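Local coordinates for SPbeta prophage-derived uncharacterized protein YopX (Bacillus subtilis, PDB 2I2L) that is of unknown function, a prophage-encoded member of the YopX family that forms a homodimer of two all-beta chains, at residues T3-W16 with A52-Y66. Residues are numbered along the deposited sequence; the frame is centred on the assembly and turned at random.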
ATOM      1  N   THR B   3       0.040   1.152  -8.538  1.00 43.27           N
ATOM      2  CA  THR B   3      -1.135   1.926  -8.865  1.00 40.95           C
ATOM      3  C   THR B   3      -2.477   1.238  -8.696  1.00 38.80           C
ATOM      4  O   THR B   3      -3.502   1.905  -8.598  1.00 37.80           O
ATOM      5  CB  THR B   3      -0.981   2.485 -10.302  1.00 40.16           C
ATOM      6  OG1 THR B   3      -0.390   3.786 -10.229  1.00 38.29           O
ATOM      7  CG2 THR B   3      -2.312   2.561 -11.014  1.00 41.18           C
ATOM      8  N   ALA B   4      -2.474  -0.089  -8.643  1.00 37.98           N
ATOM      9  CA  ALA B   4      -3.721  -0.847  -8.493  1.00 35.81           C
ATOM     10  C   ALA B   4      -4.565  -0.423  -7.292  1.00 34.09           C
ATOM     11  O   ALA B   4      -4.067  -0.279  -6.170  1.00 33.50           O
ATOM     12  CB  ALA B   4      -3.428  -2.347  -8.406  1.00 33.28           C
ATOM     13  N   TYR B   5      -5.850  -0.216  -7.553  1.00 32.31           N
ATOM     14  CA  TYR B   5      -6.801   0.149  -6.514  1.00 30.28           C
ATOM     15  C   TYR B   5      -8.192  -0.185  -7.042  1.00 29.98           C
ATOM     16  O   TYR B   5      -8.365  -0.477  -8.233  1.00 28.68           O
ATOM     17  CB  TYR B   5      -6.719   1.649  -6.172  1.00 26.20           C
ATOM     18  CG  TYR B   5      -7.324   2.551  -7.215  1.00 21.82           C
ATOM     19  CD1 TYR B   5      -6.558   3.036  -8.261  1.00 20.52           C
ATOM     20  CD2 TYR B   5      -8.695   2.832  -7.211  1.00 20.45           C
ATOM     21  CE1 TYR B   5      -7.133   3.771  -9.295  1.00 21.20           C
ATOM     22  CE2 TYR B   5      -9.284   3.557  -8.233  1.00 18.63           C
ATOM     23  CZ  TYR B   5      -8.497   4.023  -9.281  1.00 21.29           C
ATOM     24  OH  TYR B   5      -9.063   4.694 -10.348  1.00 20.93           O
ATOM     25  N   ARG B   6      -9.164  -0.161  -6.137  1.00 30.09           N
ATOM     26  CA  ARG B   6     -10.568  -0.408  -6.458  1.00 30.84           C
ATOM     27  C   ARG B   6     -11.388   0.422  -5.470  1.00 30.69           C
ATOM     28  O   ARG B   6     -10.997   0.588  -4.314  1.00 30.69           O
ATOM     29  CB  ARG B   6     -10.923  -1.904  -6.315  1.00 30.25           C
ATOM     30  CG  ARG B   6     -10.376  -2.549  -5.053  1.00 32.12           C
ATOM     31  CD  ARG B   6     -11.388  -3.424  -4.321  1.00 33.62           C
ATOM     32  NE  ARG B   6     -11.278  -4.846  -4.642  1.00 33.68           N
ATOM     33  CZ  ARG B   6     -11.227  -5.816  -3.725  1.00 34.46           C
ATOM     34  NH1 ARG B   6     -11.274  -5.526  -2.424  1.00 30.01           N
ATOM     35  NH2 ARG B   6     -11.124  -7.083  -4.107  1.00 36.10           N
ATOM     36  N   VAL B   7     -12.499   0.979  -5.928  1.00 31.15           N
ATOM     37  CA  VAL B   7     -13.348   1.750  -5.035  1.00 31.54           C
ATOM     38  C   VAL B   7     -14.761   1.220  -5.055  1.00 32.12           C
ATOM     39  O   VAL B   7     -15.317   0.906  -6.111  1.00 30.97           O
ATOM     40  CB  VAL B   7     -13.404   3.248  -5.398  1.00 30.08           C
ATOM     41  CG1 VAL B   7     -12.076   3.907  -5.131  1.00 30.39           C
ATOM     42  CG2 VAL B   7     -13.786   3.406  -6.834  1.00 30.82           C
ATOM     43  N   TRP B   8     -15.320   1.098  -3.861  1.00 34.27           N
ATOM     44  CA  TRP B   8     -16.689   0.654  -3.679  1.00 36.57           C
ATOM     45  C   TRP B   8     -17.423   1.984  -3.537  1.00 38.15           C
ATOM     46  O   TRP B   8     -17.111   2.767  -2.636  1.00 37.93           O
ATOM     47  CB  TRP B   8     -16.794  -0.152  -2.391  1.00 37.92           C
ATOM     48  CG  TRP B   8     -18.172  -0.615  -2.061  1.00 40.83           C
ATOM     49  CD1 TRP B   8     -18.883  -0.325  -0.930  1.00 41.17           C
ATOM     50  CD2 TRP B   8     -18.975  -1.529  -2.813  1.00 42.10           C
ATOM     51  NE1 TRP B   8     -20.075  -1.012  -0.925  1.00 40.96           N
ATOM     52  CE2 TRP B   8     -20.158  -1.763  -2.071  1.00 40.86           C
ATOM     53  CE3 TRP B   8     -18.811  -2.184  -4.045  1.00 42.17           C
ATOM     54  CZ2 TRP B   8     -21.167  -2.617  -2.511  1.00 39.45           C
ATOM     55  CZ3 TRP B   8     -19.824  -3.040  -4.485  1.00 41.36           C
ATOM     56  CH2 TRP B   8     -20.983  -3.247  -3.716  1.00 39.63           C
ATOM     57  N   ASP B   9     -18.366   2.259  -4.435  1.00 39.50           N
ATOM     58  CA  ASP B   9     -19.103   3.515  -4.396  1.00 41.15           C
ATOM     59  C   ASP B   9     -20.429   3.376  -3.666  1.00 43.10           C
ATOM     60  O   ASP B   9     -21.259   4.283  -3.721  1.00 43.91           O
ATOM     61  CB  ASP B   9     -19.383   4.010  -5.805  1.00 41.63           C
ATOM     62  CG  ASP B   9     -20.380   3.142  -6.529  1.00 43.53           C
ATOM     63  OD1 ASP B   9     -20.797   3.513  -7.646  1.00 46.38           O
ATOM     64  OD2 ASP B   9     -20.750   2.083  -5.979  1.00 42.35           O
ATOM     65  N   GLY B  10     -20.631   2.243  -2.997  1.00 44.61           N
ATOM     66  CA  GLY B  10     -21.870   2.016  -2.269  1.00 45.97           C
ATOM     67  C   GLY B  10     -22.742   0.946  -2.910  1.00 46.39           C
ATOM     68  O   GLY B  10     -23.339   0.120  -2.219  1.00 45.57           O
ATOM     69  N   GLU B  11     -22.806   0.952  -4.236  1.00 47.59           N
ATOM     70  CA  GLU B  11     -23.615  -0.016  -4.959  1.00 49.58           C
ATOM     71  C   GLU B  11     -22.766  -0.979  -5.796  1.00 50.37           C
ATOM     72  O   GLU B  11     -23.055  -2.176  -5.860  1.00 51.47           O
ATOM     73  CB  GLU B  11     -24.623   0.708  -5.862  1.00 50.45           C
ATOM     74  CG  GLU B  11     -25.592   1.645  -5.133  1.00 52.39           C
ATOM     75  CD  GLU B  11     -26.643   2.261  -6.071  1.00 55.89           C
ATOM     76  OE1 GLU B  11     -27.346   3.214  -5.656  1.00 55.33           O
ATOM     77  OE2 GLU B  11     -26.772   1.789  -7.227  1.00 57.43           O
ATOM     78  N   GLN B  12     -21.717  -0.468  -6.432  1.00 50.30           N
ATOM     79  CA  GLN B  12     -20.869  -1.323  -7.253  1.00 50.03           C
ATOM     80  C   GLN B  12     -19.372  -1.113  -7.025  1.00 49.18           C
ATOM     81  O   GLN B  12     -18.950  -0.097  -6.467  1.00 49.68           O
ATOM     82  CB  GLN B  12     -21.212  -1.120  -8.730  1.00 51.78           C
ATOM     83  CG  GLN B  12     -21.253   0.334  -9.170  1.00 53.62           C
ATOM     84  CD  GLN B  12     -21.640   0.482 -10.631  1.00 55.07           C
ATOM     85  OE1 GLN B  12     -22.732   0.093 -11.039  1.00 56.28           O
ATOM     86  NE2 GLN B  12     -20.739   1.046 -11.427  1.00 56.94           N
HETATM   87  N   MSE B  13     -18.576  -2.092  -7.453  1.00 47.59           N
HETATM   88  CA  MSE B  13     -17.123  -2.039  -7.298  1.00 44.47           C
HETATM   89  C   MSE B  13     -16.471  -1.504  -8.574  1.00 41.53           C
HETATM   90  O   MSE B  13     -16.855  -1.886  -9.681  1.00 40.44           O
HETATM   91  CB  MSE B  13     -16.584  -3.439  -6.992  1.00 43.99           C
HETATM   92  CG  MSE B  13     -15.116  -3.462  -6.606  1.00 46.31           C
HETATM   93 SE   MSE B  13     -14.786  -2.725  -4.853  1.00 47.32          SE
HETATM   94  CE  MSE B  13     -14.921  -4.357  -3.813  1.00 44.77           C
ATOM     95  N   HIS B  14     -15.493  -0.615  -8.411  1.00 38.47           N
ATOM     96  CA  HIS B  14     -14.780  -0.029  -9.546  1.00 36.46           C
ATOM     97  C   HIS B  14     -13.292  -0.368  -9.490  1.00 36.51           C
ATOM     98  O   HIS B  14     -12.634  -0.140  -8.472  1.00 36.56           O
ATOM     99  CB  HIS B  14     -14.924   1.492  -9.548  1.00 35.64           C
ATOM    100  CG  HIS B  14     -16.340   1.972  -9.677  1.00 36.55           C
ATOM    101  ND1 HIS B  14     -16.947   2.170 -10.893  1.00 35.79           N
ATOM    102  CD2 HIS B  14     -17.266   2.266  -8.731  1.00 35.37           C
ATOM    103  CE1 HIS B  14     -18.198   2.567 -10.698  1.00 35.00           C
ATOM    104  NE2 HIS B  14     -18.411   2.631  -9.399  1.00 35.27           N
ATOM    105  N   TYR B  15     -12.759  -0.917 -10.578  1.00 35.87           N
ATOM    106  CA  TYR B  15     -11.341  -1.245 -10.642  1.00 34.69           C
ATOM    107  C   TYR B  15     -10.601  -0.218 -11.498  1.00 35.44           C
ATOM    108  O   TYR B  15     -11.139   0.285 -12.489  1.00 34.48           O
ATOM    109  CB  TYR B  15     -11.145  -2.656 -11.174  1.00 33.24           C
ATOM    110  CG  TYR B  15     -11.304  -3.699 -10.094  1.00 34.60           C
ATOM    111  CD1 TYR B  15     -10.367  -3.809  -9.064  1.00 33.97           C
ATOM    112  CD2 TYR B  15     -12.407  -4.558 -10.077  1.00 34.16           C
ATOM    113  CE1 TYR B  15     -10.521  -4.744  -8.041  1.00 34.37           C
ATOM    114  CE2 TYR B  15     -12.574  -5.500  -9.056  1.00 33.72           C
ATOM    115  CZ  TYR B  15     -11.627  -5.585  -8.043  1.00 35.20           C
ATOM    116  OH  TYR B  15     -11.788  -6.492  -7.020  1.00 34.96           O
ATOM    117  N   TRP B  16      -9.376   0.102 -11.078  1.00 36.42           N
ATOM    118  CA  TRP B  16      -8.520   1.094 -11.732  1.00 36.03           C
ATOM    119  C   TRP B  16      -8.413   0.971 -13.250  1.00 35.24           C
ATOM    120  O   TRP B  16      -8.352   1.977 -13.963  1.00 33.28           O
ATOM    121  CB  TRP B  16      -7.114   1.045 -11.128  1.00 37.16           C
ATOM    122  CG  TRP B  16      -6.426  -0.261 -11.358  1.00 39.35           C
ATOM    123  CD1 TRP B  16      -6.539  -1.393 -10.606  1.00 38.66           C
ATOM    124  CD2 TRP B  16      -5.581  -0.597 -12.464  1.00 39.83           C
ATOM    125  NE1 TRP B  16      -5.821  -2.415 -11.179  1.00 39.10           N
ATOM    126  CE2 TRP B  16      -5.222  -1.952 -12.326  1.00 40.25           C
ATOM    127  CE3 TRP B  16      -5.094   0.120 -13.570  1.00 40.88           C
ATOM    128  CZ2 TRP B  16      -4.395  -2.616 -13.249  1.00 41.71           C
ATOM    129  CZ3 TRP B  16      -4.270  -0.541 -14.493  1.00 41.65           C
ATOM    130  CH2 TRP B  16      -3.932  -1.893 -14.323  1.00 39.81           C
ATOM    131  N   ALA B  52     -18.845   4.448   0.647  1.00 39.46           N
ATOM    132  CA  ALA B  52     -17.770   4.127  -0.299  1.00 34.76           C
ATOM    133  C   ALA B  52     -16.422   3.913   0.377  1.00 31.56           C
ATOM    134  O   ALA B  52     -16.168   4.444   1.460  1.00 28.82           O
ATOM    135  CB  ALA B  52     -17.657   5.236  -1.334  1.00 32.68           C
ATOM    136  N   ALA B  53     -15.559   3.146  -0.277  1.00 29.79           N
ATOM    137  CA  ALA B  53     -14.241   2.864   0.276  1.00 30.35           C
ATOM    138  C   ALA B  53     -13.138   2.680  -0.774  1.00 29.96           C
ATOM    139  O   ALA B  53     -13.356   2.056  -1.820  1.00 29.83           O
ATOM    140  CB  ALA B  53     -14.315   1.625   1.171  1.00 29.89           C
ATOM    141  N   LEU B  54     -11.957   3.228  -0.478  1.00 29.25           N
ATOM    142  CA  LEU B  54     -10.784   3.129  -1.350  1.00 27.97           C
ATOM    143  C   LEU B  54      -9.917   1.952  -0.860  1.00 27.96           C
ATOM    144  O   LEU B  54      -9.470   1.938   0.287  1.00 27.17           O
ATOM    145  CB  LEU B  54      -9.963   4.428  -1.280  1.00 26.55           C
ATOM    146  CG  LEU B  54      -9.121   4.884  -2.487  1.00 26.63           C
ATOM    147  CD1 LEU B  54      -8.180   5.982  -2.061  1.00 23.25           C
ATOM    148  CD2 LEU B  54      -8.321   3.736  -3.063  1.00 27.67           C
HETATM  149  N   MSE B  55      -9.689   0.969  -1.729  1.00 28.92           N
HETATM  150  CA  MSE B  55      -8.860  -0.193  -1.393  1.00 28.91           C
HETATM  151  C   MSE B  55      -7.672  -0.366  -2.358  1.00 26.86           C
HETATM  152  O   MSE B  55      -7.843  -0.531  -3.577  1.00 24.03           O
HETATM  153  CB  MSE B  55      -9.706  -1.454  -1.404  1.00 33.74           C
HETATM  154  CG  MSE B  55     -10.855  -1.433  -0.413  1.00 40.85           C
HETATM  155 SE   MSE B  55     -12.333  -2.506  -1.095  1.00 48.35          SE
HETATM  156  CE  MSE B  55     -13.026  -1.202  -2.345  1.00 44.93           C
ATOM    157  N   TRP B  56      -6.463  -0.324  -1.806  1.00 24.30           N
ATOM    158  CA  TRP B  56      -5.267  -0.485  -2.618  1.00 23.28           C
ATOM    159  C   TRP B  56      -4.950  -1.943  -2.909  1.00 23.00           C
ATOM    160  O   TRP B  56      -5.404  -2.863  -2.209  1.00 20.81           O
ATOM    161  CB  TRP B  56      -4.057   0.140  -1.930  1.00 21.60           C
ATOM    162  CG  TRP B  56      -4.178   1.601  -1.714  1.00 21.13           C
ATOM    163  CD1 TRP B  56      -4.277   2.237  -0.518  1.00 22.21           C
ATOM    164  CD2 TRP B  56      -4.182   2.625  -2.719  1.00 19.57           C
ATOM    165  NE1 TRP B  56      -4.344   3.597  -0.710  1.00 22.56           N
ATOM    166  CE2 TRP B  56      -4.288   3.862  -2.051  1.00 20.04           C
ATOM    167  CE3 TRP B  56      -4.103   2.616  -4.113  1.00 18.85           C
ATOM    168  CZ2 TRP B  56      -4.313   5.084  -2.732  1.00 17.94           C
ATOM    169  CZ3 TRP B  56      -4.125   3.837  -4.790  1.00 19.54           C
ATOM    170  CH2 TRP B  56      -4.231   5.052  -4.093  1.00 17.27           C
ATOM    171  N   GLY B  57      -4.154  -2.148  -3.947  1.00 23.12           N
ATOM    172  CA  GLY B  57      -3.777  -3.497  -4.294  1.00 26.44           C
ATOM    173  C   GLY B  57      -2.284  -3.691  -4.179  1.00 26.81           C
ATOM    174  O   GLY B  57      -1.525  -2.740  -4.249  1.00 28.33           O
ATOM    175  N   ALA B  58      -1.873  -4.933  -3.983  1.00 28.50           N
ATOM    176  CA  ALA B  58      -0.469  -5.289  -3.891  1.00 30.49           C
ATOM    177  C   ALA B  58      -0.272  -6.502  -4.800  1.00 32.36           C
ATOM    178  O   ALA B  58      -1.143  -7.366  -4.907  1.00 32.17           O
ATOM    179  CB  ALA B  58      -0.100  -5.649  -2.447  1.00 30.18           C
ATOM    180  N   LYS B  59       0.861  -6.565  -5.477  1.00 34.59           N
ATOM    181  CA  LYS B  59       1.109  -7.707  -6.320  1.00 37.19           C
ATOM    182  C   LYS B  59       1.856  -8.745  -5.468  1.00 39.60           C
ATOM    183  O   LYS B  59       2.920  -8.466  -4.917  1.00 39.74           O
ATOM    184  CB  LYS B  59       1.942  -7.294  -7.529  1.00 36.55           C
ATOM    185  CG  LYS B  59       1.999  -8.355  -8.617  1.00 37.06           C
ATOM    186  CD  LYS B  59       2.868  -7.909  -9.781  1.00 36.92           C
ATOM    187  CE  LYS B  59       2.837  -8.917 -10.909  1.00 35.63           C
ATOM    188  NZ  LYS B  59       3.652  -8.443 -12.048  1.00 35.94           N
ATOM    189  N   VAL B  60       1.268  -9.925  -5.320  1.00 41.56           N
ATOM    190  CA  VAL B  60       1.894 -10.990  -4.556  1.00 43.90           C
ATOM    191  C   VAL B  60       1.559 -12.276  -5.298  1.00 46.47           C
ATOM    192  O   VAL B  60       0.402 -12.495  -5.683  1.00 47.27           O
ATOM    193  CB  VAL B  60       1.350 -11.064  -3.091  1.00 43.79           C
ATOM    194  CG1 VAL B  60       1.206  -9.664  -2.510  1.00 41.52           C
ATOM    195  CG2 VAL B  60       0.032 -11.810  -3.044  1.00 45.43           C
ATOM    196  N   ARG B  61       2.570 -13.111  -5.522  1.00 48.26           N
ATOM    197  CA  ARG B  61       2.378 -14.372  -6.229  1.00 50.14           C
ATOM    198  C   ARG B  61       1.793 -14.121  -7.616  1.00 50.23           C
ATOM    199  O   ARG B  61       0.921 -14.866  -8.076  1.00 49.11           O
ATOM    200  CB  ARG B  61       1.429 -15.285  -5.448  1.00 54.09           C
ATOM    201  CG  ARG B  61       1.757 -15.426  -3.971  1.00 58.38           C
ATOM    202  CD  ARG B  61       0.818 -16.412  -3.296  1.00 61.35           C
ATOM    203  NE  ARG B  61       1.027 -16.463  -1.852  1.00 65.77           N
ATOM    204  CZ  ARG B  61       2.205 -16.674  -1.269  1.00 68.18           C
ATOM    205  NH1 ARG B  61       3.299 -16.853  -2.006  1.00 68.78           N
ATOM    206  NH2 ARG B  61       2.290 -16.711   0.057  1.00 69.79           N
ATOM    207  N   GLY B  62       2.262 -13.060  -8.267  1.00 50.41           N
ATOM    208  CA  GLY B  62       1.790 -12.732  -9.599  1.00 50.33           C
ATOM    209  C   GLY B  62       0.464 -12.001  -9.637  1.00 51.04           C
ATOM    210  O   GLY B  62       0.272 -11.096 -10.446  1.00 52.28           O
ATOM    211  N   LYS B  63      -0.461 -12.382  -8.766  1.00 50.97           N
ATOM    212  CA  LYS B  63      -1.771 -11.745  -8.740  1.00 50.40           C
ATOM    213  C   LYS B  63      -1.733 -10.472  -7.893  1.00 49.50           C
ATOM    214  O   LYS B  63      -0.864 -10.314  -7.024  1.00 49.40           O
ATOM    215  CB  LYS B  63      -2.820 -12.694  -8.141  1.00 52.40           C
ATOM    216  CG  LYS B  63      -2.525 -14.195  -8.267  1.00 55.21           C
ATOM    217  CD  LYS B  63      -2.775 -14.740  -9.679  1.00 56.11           C
ATOM    218  CE  LYS B  63      -2.544 -16.257  -9.750  1.00 55.99           C
ATOM    219  NZ  LYS B  63      -1.123 -16.663  -9.510  1.00 55.14           N
ATOM    220  N   PHE B  64      -2.673  -9.566  -8.161  1.00 46.85           N
ATOM    221  CA  PHE B  64      -2.813  -8.328  -7.399  1.00 42.76           C
ATOM    222  C   PHE B  64      -3.899  -8.626  -6.368  1.00 41.31           C
ATOM    223  O   PHE B  64      -4.928  -9.204  -6.708  1.00 41.35           O
ATOM    224  CB  PHE B  64      -3.268  -7.184  -8.304  1.00 39.98           C
ATOM    225  CG  PHE B  64      -2.204  -6.166  -8.566  1.00 38.84           C
ATOM    226  CD1 PHE B  64      -1.861  -5.819  -9.873  1.00 38.09           C
ATOM    227  CD2 PHE B  64      -1.532  -5.558  -7.508  1.00 36.57           C
ATOM    228  CE1 PHE B  64      -0.861  -4.880 -10.122  1.00 36.90           C
ATOM    229  CE2 PHE B  64      -0.535  -4.620  -7.743  1.00 37.34           C
ATOM    230  CZ  PHE B  64      -0.194  -4.279  -9.054  1.00 36.96           C
ATOM    231  N   ILE B  65      -3.674  -8.256  -5.113  1.00 40.08           N
ATOM    232  CA  ILE B  65      -4.660  -8.517  -4.075  1.00 39.43           C
ATOM    233  C   ILE B  65      -4.998  -7.208  -3.364  1.00 39.08           C
ATOM    234  O   ILE B  65      -4.101  -6.448  -2.992  1.00 38.54           O
ATOM    235  CB  ILE B  65      -4.126  -9.587  -3.070  1.00 39.36           C
ATOM    236  CG1 ILE B  65      -5.280 -10.450  -2.555  1.00 40.49           C
ATOM    237  CG2 ILE B  65      -3.446  -8.925  -1.898  1.00 39.33           C
ATOM    238  CD1 ILE B  65      -4.831 -11.709  -1.803  1.00 39.95           C
ATOM    239  N   TYR B  66      -6.296  -6.943  -3.203  1.00 38.88           N
ATOM    240  CA  TYR B  66      -6.794  -5.725  -2.548  1.00 37.66           C
ATOM    241  C   TYR B  66      -7.236  -6.067  -1.116  1.00 39.97           C
ATOM    242  O   TYR B  66      -6.550  -6.826  -0.447  1.00 40.61           O
ATOM    243  CB  TYR B  66      -7.948  -5.155  -3.371  1.00 32.84           C
ATOM    244  CG  TYR B  66      -7.581  -4.848  -4.819  1.00 27.96           C
ATOM    245  CD1 TYR B  66      -7.159  -3.565  -5.202  1.00 25.11           C
ATOM    246  CD2 TYR B  66      -7.658  -5.836  -5.800  1.00 24.53           C
ATOM    247  CE1 TYR B  66      -6.831  -3.270  -6.518  1.00 21.79           C
ATOM    248  CE2 TYR B  66      -7.330  -5.557  -7.124  1.00 25.36           C
ATOM    249  CZ  TYR B  66      -6.917  -4.268  -7.481  1.00 24.88           C
ATOM    250  OH  TYR B  66      -6.607  -3.986  -8.800  1.00 21.93           O
TER
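Arg6 and Met55 face each other as a hydrogen-bonded pair where strand 5-8 runs antiparallel to strand 53-56, the segment axes 4.7 Å apart. This pairing joins the hairpin of 5-8 and 13-15 to the hairpin of 53-60 and 63-65 in one four-stranded antiparallel sheet. Reciprocal bonds define the register: Arg6 N reaches Met55 O in the carbonyl plane at 2.9 Å, and Met55 N returns to Arg6 O with an N-H...O angle of 163°.

The side chain of Arg6 bends so that its guanidinium passes over Tyr66 CB. Its plane lies only 21° from that of the Tyr66 ring, yet Tyr66 CB, not the ring centre, sits over the middle of the group, 3.4 Å from Arg6 CZ. Met13 CE lies on the opposite face, offset toward the rim, while Met55 SE meets the edge. Tyr15 OH accepts side-on from both Arg6 NE and Arg6 NH2, close to the guanidinium plane, which limits its rotation. Arg68 NE, a like charge, lies close to Arg6 NH2.

Tyr15 CE1 lies over a Tyr66 face near its rim, 3.4 Å from Tyr66 CE2, the two rings being oblique. The two selenomethionines meet tip to tip beside Arg6, Met13 SE to Met55 CE.

Across the sheet, on the face shared by Tyr5, Val7, Leu54 and Trp56, Tyr5 CB packs 3.5 Å from Trp56 CE3. Leu23 and Leu33 pack against this side, and Trp56 NE1 donates to Asn2 O of the second subunit, linking this strand pair to that subunit.

Beside Gly57, whose N donates to Ala4 O, Ala4 CB sits over the Phe64 ring, 3.7 Å from its centroid and nearly on the ring normal, a CH-pi contact. At the far end of Tyr66, its OH receives a weak hydrogen bond from Trp16 NE1, 3.0 Å away and bent to 123°.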